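DynE8 (Micromonospora chersina, PDB 4AMM) is an iterative enediyne polyketide synthase of the dynemicin pathway, whose acyltransferase domain, the part crystallised here, probably loads the acyl units used in chain growth. Local coordinates at residues G171-S176 with V331-A336; G214-R219 with V245-T250; D343-V348 with A361-V366. One frame throughout, in Å; residues are numbered along the deposited sequence.

In the fold
All three contacts lie in the acyltransferase domain. Interactions 1 and 3 both reach the five-stranded parallel sheet of the core, through strands 171-174 and 344-347 on either side of strand 99-103; their centres are about 13 Å apart, and helix 333-339 leads along the chain from one to the other. Interaction 2 is in the mixed sheet of the small subdomain, about 18 Å from interaction 1 and about 25 Å from interaction 3, centre to centre. Its strands fall within the long excursion between 171-176 and 331-336, while interaction 3 follows afterwards. Strand 331-332 is the outermost strand of that mixed sheet, so interaction 1 sits where the two subdomains meet, beside the probable active site.

Interaction 1: G171-S176 with V331-A336; sequences GALGHS and VRFREA
The probable nucleophile elbow of the acyltransferase domain, the GHSLG turn that follows strand 171-174, rests through Leu-173, His-175 and Ser-176 on Val-331, Phe-333 and Ala-336, where the chain passes from a short strand into helix 333-339. The contact is entirely nonpolar. His-175 is its middle: Val-331 CG1 points at the centre of one face of the imidazole, 3.7 Å from the ring centroid and only 9° off the normal, a CH-pi contact. Phe-333 comes at the edge of the same imidazole, its CD1 lying 3.7 Å from His-175 CD2, with the two ring planes inclined at 49°. With CG anti to the backbone N (chi1 -161°), the imidazole swings to the helix side, and its NE2 is hydrogen-bonded to Asn-240 of strand 235-241. Replacing the imidazole by the methyl of an alanine here is likely to leave Val-331 CG1 without its ring face and Asn-240 OD1 without this partner.

Ser-176, at the position that holds the nucleophile in this family, has the positive phi expected at such an elbow. Its OG is hydrogen-bonded to His-278 and Arg-201, consistent with an active-site role, whereas its CB only brushes Val-331 CG2, at 4.0 Å. Earlier in the strand, Leu-173 spreads its two methyls over the start of the helix: CD1 meets the rim of the Phe-333 ring near its plane, 3.8 Å from CE1, and CD2 lies 4.1 Å from Ala-336 CB.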
loop_
_atom_site.group_PDB
_atom_site.type_symbol
_atom_site.label_atom_id
_atom_site.label_comp_id
_atom_site.label_asym_id
_atom_site.label_seq_id
_atom_site.Cartn_x
_atom_site.Cartn_y
_atom_site.Cartn_z
ATOM N N GLY A 171 2.120 -0.362 -13.085
ATOM C CA GLY A 171 2.668 0.937 -12.665
ATOM C C GLY A 171 2.579 0.951 -11.163
ATOM O O GLY A 171 2.121 -0.011 -10.569
ATOM N N ALA A 172 3.081 2.033 -10.603
ATOM C CA ALA A 172 3.188 2.126 -9.115
ATOM C C ALA A 172 2.911 3.552 -8.751
ATOM O O ALA A 172 3.094 4.481 -9.479
ATOM C CB ALA A 172 4.547 1.745 -8.650
ATOM N N LEU A 173 2.550 3.702 -7.471
ATOM C CA LEU A 173 2.593 5.033 -6.822
ATOM C C LEU A 173 3.118 4.856 -5.421
ATOM O O LEU A 173 3.010 3.771 -4.817
ATOM C CB LEU A 173 1.203 5.672 -6.774
ATOM C CG LEU A 173 0.160 5.095 -5.897
ATOM C CD1 LEU A 173 0.360 5.535 -4.367
ATOM C CD2 LEU A 173 -1.254 5.535 -6.398
ATOM N N GLY A 174 3.695 5.932 -4.905
ATOM C CA GLY A 174 4.190 5.955 -3.516
ATOM C C GLY A 174 3.637 7.170 -2.795
ATOM O O GLY A 174 3.583 8.264 -3.357
ATOM N N HIS A 175 3.201 6.947 -1.544
ATOM C CA HIS A 175 2.650 8.032 -0.673
ATOM C C HIS A 175 3.782 8.687 0.092
ATOM O O HIS A 175 4.383 8.089 0.965
ATOM C CB HIS A 175 1.672 7.352 0.294
ATOM C CG HIS A 175 0.684 8.284 0.946
ATOM N ND1 HIS A 175 1.066 9.141 1.984
ATOM C CD2 HIS A 175 -0.665 8.423 0.790
ATOM C CE1 HIS A 175 -0.027 9.770 2.399
ATOM N NE2 HIS A 175 -1.079 9.372 1.695
ATOM N N SER A 176 4.032 9.962 -0.255
ATOM C CA SER A 176 5.079 10.753 0.470
ATOM C C SER A 176 6.404 9.947 0.409
ATOM O O SER A 176 6.973 9.780 -0.723
ATOM C CB SER A 176 4.620 11.107 1.873
ATOM O OG SER A 176 5.657 11.998 2.358
ATOM N N VAL A 331 0.414 15.903 -0.487
ATOM C CA VAL A 331 0.471 14.526 -1.017
ATOM C C VAL A 331 -0.794 14.293 -1.791
ATOM O O VAL A 331 -1.947 14.290 -1.287
ATOM C CB VAL A 331 0.540 13.479 0.117
ATOM C CG1 VAL A 331 0.537 12.022 -0.482
ATOM C CG2 VAL A 331 1.737 13.695 0.992
ATOM N N ARG A 332 -0.636 14.103 -3.106
ATOM C CA ARG A 332 -1.778 13.953 -4.037
ATOM C C ARG A 332 -2.126 12.542 -4.247
ATOM O O ARG A 332 -2.054 11.979 -5.390
ATOM C CB ARG A 332 -1.368 14.647 -5.375
ATOM C CG ARG A 332 -1.096 16.168 -5.118
ATOM C CD ARG A 332 -0.957 16.920 -6.483
ATOM N NE ARG A 332 -0.905 18.356 -6.184
ATOM C CZ ARG A 332 -1.949 19.065 -5.751
ATOM N NH1 ARG A 332 -3.152 18.554 -5.713
ATOM N NH2 ARG A 332 -1.790 20.326 -5.396
ATOM N N PHE A 333 -2.522 11.838 -3.177
ATOM C CA PHE A 333 -2.798 10.403 -3.324
ATOM C C PHE A 333 -4.114 10.202 -4.035
ATOM O O PHE A 333 -4.113 9.287 -4.892
ATOM C CB PHE A 333 -2.955 9.827 -1.900
ATOM C CG PHE A 333 -3.342 8.365 -1.926
ATOM C CD1 PHE A 333 -2.404 7.373 -2.250
ATOM C CD2 PHE A 333 -4.622 7.960 -1.595
ATOM C CE1 PHE A 333 -2.780 5.980 -2.221
ATOM C CE2 PHE A 333 -5.018 6.599 -1.620
ATOM C CZ PHE A 333 -4.085 5.619 -1.923
ATOM N N ARG A 334 -5.144 10.968 -3.831
ATOM C CA ARG A 334 -6.390 10.760 -4.564
ATOM C C ARG A 334 -6.132 10.865 -6.048
ATOM O O ARG A 334 -6.605 9.970 -6.857
ATOM C CB ARG A 334 -7.382 11.851 -4.129
ATOM C CG ARG A 334 -8.725 11.797 -4.930
ATOM C CD ARG A 334 -9.626 12.974 -4.468
ATOM N NE ARG A 334 -8.985 14.225 -4.711
ATOM C CZ ARG A 334 -8.932 14.876 -5.873
ATOM N NH1 ARG A 334 -9.639 14.398 -6.933
ATOM N NH2 ARG A 334 -8.298 16.033 -6.018
ATOM N N GLU A 335 -5.367 11.866 -6.493
ATOM C CA GLU A 335 -5.162 12.052 -7.936
ATOM C C GLU A 335 -4.280 10.964 -8.456
ATOM O O GLU A 335 -4.573 10.365 -9.583
ATOM C CB GLU A 335 -4.559 13.422 -8.248
ATOM C CG GLU A 335 -5.570 14.540 -8.067
ATOM C CD GLU A 335 -4.865 15.911 -7.840
ATOM O OE1 GLU A 335 -4.157 16.140 -6.817
ATOM O OE2 GLU A 335 -5.098 16.795 -8.682
ATOM N N ALA A 336 -3.203 10.572 -7.824
ATOM C CA ALA A 336 -2.314 9.565 -8.303
ATOM C C ALA A 336 -3.049 8.223 -8.383
ATOM O O ALA A 336 -2.884 7.475 -9.341
ATOM C CB ALA A 336 -1.020 9.452 -7.424
#

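Interaction 2: G214-R219 with V245-T250; sequences GMLSLR and VVVAGT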
loop_
_atom_site.group_PDB
_atom_site.type_symbol
_atom_site.label_atom_id
_atom_site.label_comp_id
_atom_site.label_asym_id
_atom_site.label_seq_id
_atom_site.Cartn_x
_atom_site.Cartn_y
_atom_site.Cartn_z
ATOM N N GLY A 214 1.753 20.684 13.739
ATOM C CA GLY A 214 1.168 19.348 13.630
ATOM C C GLY A 214 0.209 19.187 12.481
ATOM O O GLY A 214 0.247 19.999 11.520
ATOM N N MET A 215 -0.649 18.168 12.638
ATOM C CA MET A 215 -1.561 17.742 11.524
ATOM C C MET A 215 -2.904 17.359 12.114
ATOM O O MET A 215 -2.992 16.858 13.261
ATOM C CB MET A 215 -0.944 16.577 10.682
ATOM C CG MET A 215 0.419 16.904 10.194
ATOM S SD MET A 215 1.208 15.534 9.312
ATOM C CE MET A 215 0.586 15.697 7.608
ATOM N N LEU A 216 -3.954 17.581 11.325
ATOM C CA LEU A 216 -5.334 17.428 11.746
ATOM C C LEU A 216 -6.082 16.681 10.625
ATOM O O LEU A 216 -6.084 17.208 9.477
ATOM C CB LEU A 216 -5.982 18.783 12.031
ATOM C CG LEU A 216 -7.424 18.771 12.538
ATOM C CD1 LEU A 216 -7.457 18.148 13.953
ATOM C CD2 LEU A 216 -7.921 20.210 12.582
ATOM N N SER A 217 -6.616 15.518 10.885
ATOM C CA SER A 217 -7.303 14.743 9.858
ATOM C C SER A 217 -8.741 15.087 9.764
ATOM O O SER A 217 -9.404 15.124 10.841
ATOM C CB SER A 217 -7.061 13.308 10.149
ATOM O OG SER A 217 -7.622 12.532 9.070
ATOM N N LEU A 218 -9.294 15.281 8.585
ATOM C CA LEU A 218 -10.700 15.644 8.460
ATOM C C LEU A 218 -11.451 14.561 7.682
ATOM O O LEU A 218 -10.997 14.111 6.580
ATOM C CB LEU A 218 -10.890 16.966 7.668
ATOM C CG LEU A 218 -10.070 18.157 8.183
ATOM C CD1 LEU A 218 -10.062 19.343 7.243
ATOM C CD2 LEU A 218 -10.576 18.590 9.548
ATOM N N ARG A 219 -12.651 14.196 8.174
ATOM C CA ARG A 219 -13.540 13.290 7.409
ATOM C C ARG A 219 -14.396 14.117 6.486
ATOM O O ARG A 219 -15.523 14.465 6.781
ATOM C CB ARG A 219 -14.384 12.575 8.479
ATOM C CG ARG A 219 -15.342 11.522 7.914
ATOM C CD ARG A 219 -14.678 10.257 7.347
ATOM N NE ARG A 219 -13.745 9.487 8.225
ATOM C CZ ARG A 219 -13.992 8.624 9.223
ATOM N NH1 ARG A 219 -15.218 8.341 9.699
ATOM N NH2 ARG A 219 -12.939 8.049 9.803
ATOM N N VAL A 245 -9.010 14.072 4.253
ATOM C CA VAL A 245 -8.006 15.118 3.842
ATOM C C VAL A 245 -7.349 15.552 5.145
ATOM O O VAL A 245 -8.042 15.809 6.194
ATOM C CB VAL A 245 -8.677 16.239 3.184
ATOM C CG1 VAL A 245 -7.617 17.358 2.839
ATOM C CG2 VAL A 245 -9.292 15.754 1.853
ATOM N N VAL A 246 -6.046 15.660 5.158
ATOM C CA VAL A 246 -5.257 16.047 6.351
ATOM C C VAL A 246 -4.799 17.470 6.101
ATOM O O VAL A 246 -4.233 17.757 5.006
ATOM C CB VAL A 246 -4.127 15.130 6.616
ATOM C CG1 VAL A 246 -3.325 15.522 7.885
ATOM C CG2 VAL A 246 -4.593 13.674 6.734
ATOM N N VAL A 247 -4.962 18.367 7.024
ATOM C CA VAL A 247 -4.406 19.725 7.036
ATOM C C VAL A 247 -3.296 19.855 8.041
ATOM O O VAL A 247 -3.137 18.996 8.936
ATOM C CB VAL A 247 -5.450 20.845 7.250
ATOM C CG1 VAL A 247 -6.527 20.770 6.149
ATOM C CG2 VAL A 247 -6.082 20.754 8.660
ATOM N N ALA A 248 -2.441 20.848 7.832
ATOM C CA ALA A 248 -1.218 21.018 8.654
ATOM C C ALA A 248 -0.978 22.488 8.870
ATOM O O ALA A 248 -1.321 23.351 8.080
ATOM C CB ALA A 248 -0.029 20.370 8.002
ATOM N N GLY A 249 -0.338 22.766 10.030
ATOM C CA GLY A 249 0.083 24.175 10.382
ATOM C C GLY A 249 0.515 24.204 11.844
ATOM O O GLY A 249 0.777 23.212 12.394
ATOM N N THR A 250 0.721 25.463 12.246
ATOM C CA THR A 250 1.071 25.660 13.636
ATOM C C THR A 250 -0.123 25.253 14.520
ATOM O O THR A 250 -1.280 25.161 14.093
ATOM C CB THR A 250 1.444 27.114 13.932
ATOM O OG1 THR A 250 0.284 27.903 13.771
ATOM C CG2 THR A 250 2.611 27.603 13.065
#
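Met-215, Leu-216 and Leu-218 pair with Ala-248, Val-247 and Val-245 as antiparallel neighbours in the small subdomain of the acyltransferase, where the strand order and the two helices fit a ferredoxin-like fold. Strands 214-218 and 245-250 are its two central strands, flanked by 268-270 and 235-241.

Backbone hydrogen bonds come in three reciprocal couples. Gly-214 and Gly-249 form one, Leu-216 and Val-247 the next, Leu-218 and Val-245 the last; Leu-218 N to Val-245 O is the shortest at 2.8 Å, and Gly-249 N to Gly-214 O the longest at 3.2 Å. Between these couples lie the non-hydrogen-bonded pairs Met-215 with Ala-248 and Ser-217 with Val-246. There CA-H...O contacts add to the seam, as from Met-215 CA to Val-247 O at 3.3 Å.

Nonpolar contacts divide between the two faces. On the face of Met-215, Ser-217, Val-246 and Ala-248, Met-215 CB lies 3.8 Å from Val-246 CG1. A bend at chi3 (85°) then brings the terminal CE of Met-215 back to the same methyl, 3.9 Å from Val-246 CG1, while its CG lies beside Ala-248 CB. This face also meets Leu-271, Val-273 and Phe-277.

On the other face, Leu-216 and Val-247 pack under Leu-254 and Val-257 of helix 251-264. The two methyls of Val-247 serve different neighbours: CG2 lies 3.9 Å from Leu-216 CB, whereas CG1 meets Leu-218 CD1 at 4.0 Å, the leucine side chain crossing at about a right angle.

Interaction 3: D343-V348 with A361-V366; sequences DLLVEV and AGRTAV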
loop_
_atom_site.group_PDB
_atom_site.type_symbol
_atom_site.label_atom_id
_atom_site.label_comp_id
_atom_site.label_asym_id
_atom_site.label_seq_id
_atom_site.Cartn_x
_atom_site.Cartn_y
_atom_site.Cartn_z
ATOM N N ASP A 343 -7.223 -3.153 -11.803
ATOM C CA ASP A 343 -8.245 -3.894 -11.149
ATOM C C ASP A 343 -7.916 -4.318 -9.741
ATOM O O ASP A 343 -8.815 -4.489 -8.893
ATOM C CB ASP A 343 -8.486 -5.165 -11.943
ATOM C CG ASP A 343 -8.754 -4.885 -13.416
ATOM O OD1 ASP A 343 -9.792 -4.209 -13.654
ATOM O OD2 ASP A 343 -7.956 -5.247 -14.310
ATOM N N LEU A 344 -6.629 -4.458 -9.463
ATOM C CA LEU A 344 -6.218 -4.841 -8.160
ATOM C C LEU A 344 -4.904 -4.087 -7.823
ATOM O O LEU A 344 -4.044 -3.871 -8.670
ATOM C CB LEU A 344 -6.112 -6.378 -8.194
ATOM C CG LEU A 344 -5.717 -7.116 -6.960
ATOM C CD1 LEU A 344 -6.255 -8.492 -7.144
ATOM C CD2 LEU A 344 -4.185 -7.094 -6.882
ATOM N N LEU A 345 -4.770 -3.661 -6.560
ATOM C CA LEU A 345 -3.557 -2.967 -6.121
ATOM C C LEU A 345 -2.884 -3.833 -5.083
ATOM O O LEU A 345 -3.573 -4.394 -4.201
ATOM C CB LEU A 345 -3.964 -1.626 -5.493
ATOM C CG LEU A 345 -4.605 -0.700 -6.481
ATOM C CD1 LEU A 345 -5.419 0.367 -5.849
ATOM C CD2 LEU A 345 -3.540 -0.105 -7.394
ATOM N N VAL A 346 -1.584 -3.936 -5.096
ATOM C CA VAL A 346 -0.836 -4.649 -4.102
ATOM C C VAL A 346 0.119 -3.694 -3.436
ATOM O O VAL A 346 0.927 -3.004 -4.099
ATOM C CB VAL A 346 -0.013 -5.833 -4.775
ATOM C CG1 VAL A 346 0.861 -6.501 -3.690
ATOM C CG2 VAL A 346 -1.038 -6.829 -5.361
ATOM N N GLU A 347 -0.001 -3.563 -2.124
ATOM C CA GLU A 347 0.926 -2.714 -1.338
ATOM C C GLU A 347 2.216 -3.448 -1.022
ATOM O O GLU A 347 2.197 -4.621 -0.567
ATOM C CB GLU A 347 0.150 -2.243 -0.082
ATOM C CG GLU A 347 0.965 -1.321 0.842
ATOM C CD GLU A 347 0.128 -0.801 2.012
ATOM O OE1 GLU A 347 -1.032 -1.226 2.186
ATOM O OE2 GLU A 347 0.583 0.160 2.589
ATOM N N VAL A 348 3.324 -2.750 -1.302
ATOM C CA VAL A 348 4.702 -3.340 -1.183
ATOM C C VAL A 348 5.521 -2.620 -0.097
ATOM O O VAL A 348 6.217 -1.634 -0.333
ATOM C CB VAL A 348 5.392 -3.145 -2.544
ATOM C CG1 VAL A 348 6.776 -3.876 -2.629
ATOM C CG2 VAL A 348 4.537 -3.694 -3.695
ATOM N N ALA A 361 -11.201 4.501 -0.992
ATOM C CA ALA A 361 -11.560 5.097 -2.296
ATOM C C ALA A 361 -12.326 4.173 -3.217
ATOM O O ALA A 361 -12.594 4.431 -4.423
ATOM C CB ALA A 361 -10.290 5.593 -3.003
ATOM N N GLY A 362 -12.740 3.038 -2.667
ATOM C CA GLY A 362 -13.513 2.081 -3.418
ATOM C C GLY A 362 -12.684 1.188 -4.326
ATOM O O GLY A 362 -13.243 0.517 -5.166
ATOM N N ARG A 363 -11.373 1.161 -4.110
ATOM C CA ARG A 363 -10.511 0.284 -4.938
ATOM C C ARG A 363 -10.279 -1.057 -4.192
ATOM O O ARG A 363 -10.523 -1.198 -2.970
ATOM C CB ARG A 363 -9.195 1.016 -5.227
ATOM C CG ARG A 363 -9.285 2.341 -5.969
ATOM C CD ARG A 363 -9.897 2.157 -7.394
ATOM N NE ARG A 363 -8.840 1.526 -8.200
ATOM C CZ ARG A 363 -7.815 2.140 -8.833
ATOM N NH1 ARG A 363 -7.659 3.470 -8.775
ATOM N NH2 ARG A 363 -6.911 1.366 -9.485
ATOM N N THR A 364 -9.838 -2.051 -4.936
ATOM C CA THR A 364 -9.493 -3.361 -4.340
ATOM C C THR A 364 -7.996 -3.456 -4.102
ATOM O O THR A 364 -7.253 -3.235 -5.064
ATOM C CB THR A 364 -9.864 -4.482 -5.330
ATOM O OG1 THR A 364 -11.298 -4.469 -5.579
ATOM C CG2 THR A 364 -9.474 -5.908 -4.846
ATOM N N ALA A 365 -7.570 -3.673 -2.842
ATOM C CA ALA A 365 -6.167 -3.597 -2.523
ATOM C C ALA A 365 -5.845 -4.581 -1.418
ATOM O O ALA A 365 -6.660 -4.765 -0.441
ATOM C CB ALA A 365 -5.820 -2.159 -2.073
ATOM N N VAL A 366 -4.656 -5.131 -1.429
ATOM C CA VAL A 366 -4.153 -6.022 -0.406
ATOM C C VAL A 366 -2.696 -5.752 -0.166
ATOM O O VAL A 366 -2.004 -5.336 -1.131
ATOM C CB VAL A 366 -4.426 -7.472 -0.835
ATOM C CG1 VAL A 366 -3.722 -7.798 -2.095
ATOM C CG2 VAL A 366 -4.068 -8.460 0.250
HETATM O O HOH W 1 -9.461 -1.378 -7.956
#
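Turns at chi2 (-62°) and chi3 (-74°) fold the Arg-363 side chain back so that one face of its guanidinium lies over Leu-345 CD1, offset toward the rim; the same methyl is 3.9 Å from Arg-363 CB. The contact joins the last two strands of the parallel core sheet, in a beta-alpha-beta unit from strand 344-347 through helix 353-360 to the outermost strand 365-367, with Arg-363 in the loop before it. Arg-363 NH1 and NH2 are spent on the carbonyls of Leu-337, Leu-340 and Ala-342, which fixes the guanidinium beside the leucine.

Three backbone bonds bind the strands in parallel register: Leu-345 N to Thr-364 O, Glu-347 N to Val-366 O, and the longest, Val-366 N to Leu-345 O, at 3.1 Å. The Glu-347 carboxylate accepts from the N atoms of Leu-354 and Ser-355 at the start of the crossover helix. Toward that helix Leu-345 CB meets Ala-365 CB at 3.9 Å, while Val-346 and Val-366 face helix 376-387.

Where the strands begin, one water accepts from Arg-363 NE at 3.0 Å, in the guanidinium plane, and from Thr-364 N, and donates weakly to Asp-343 O.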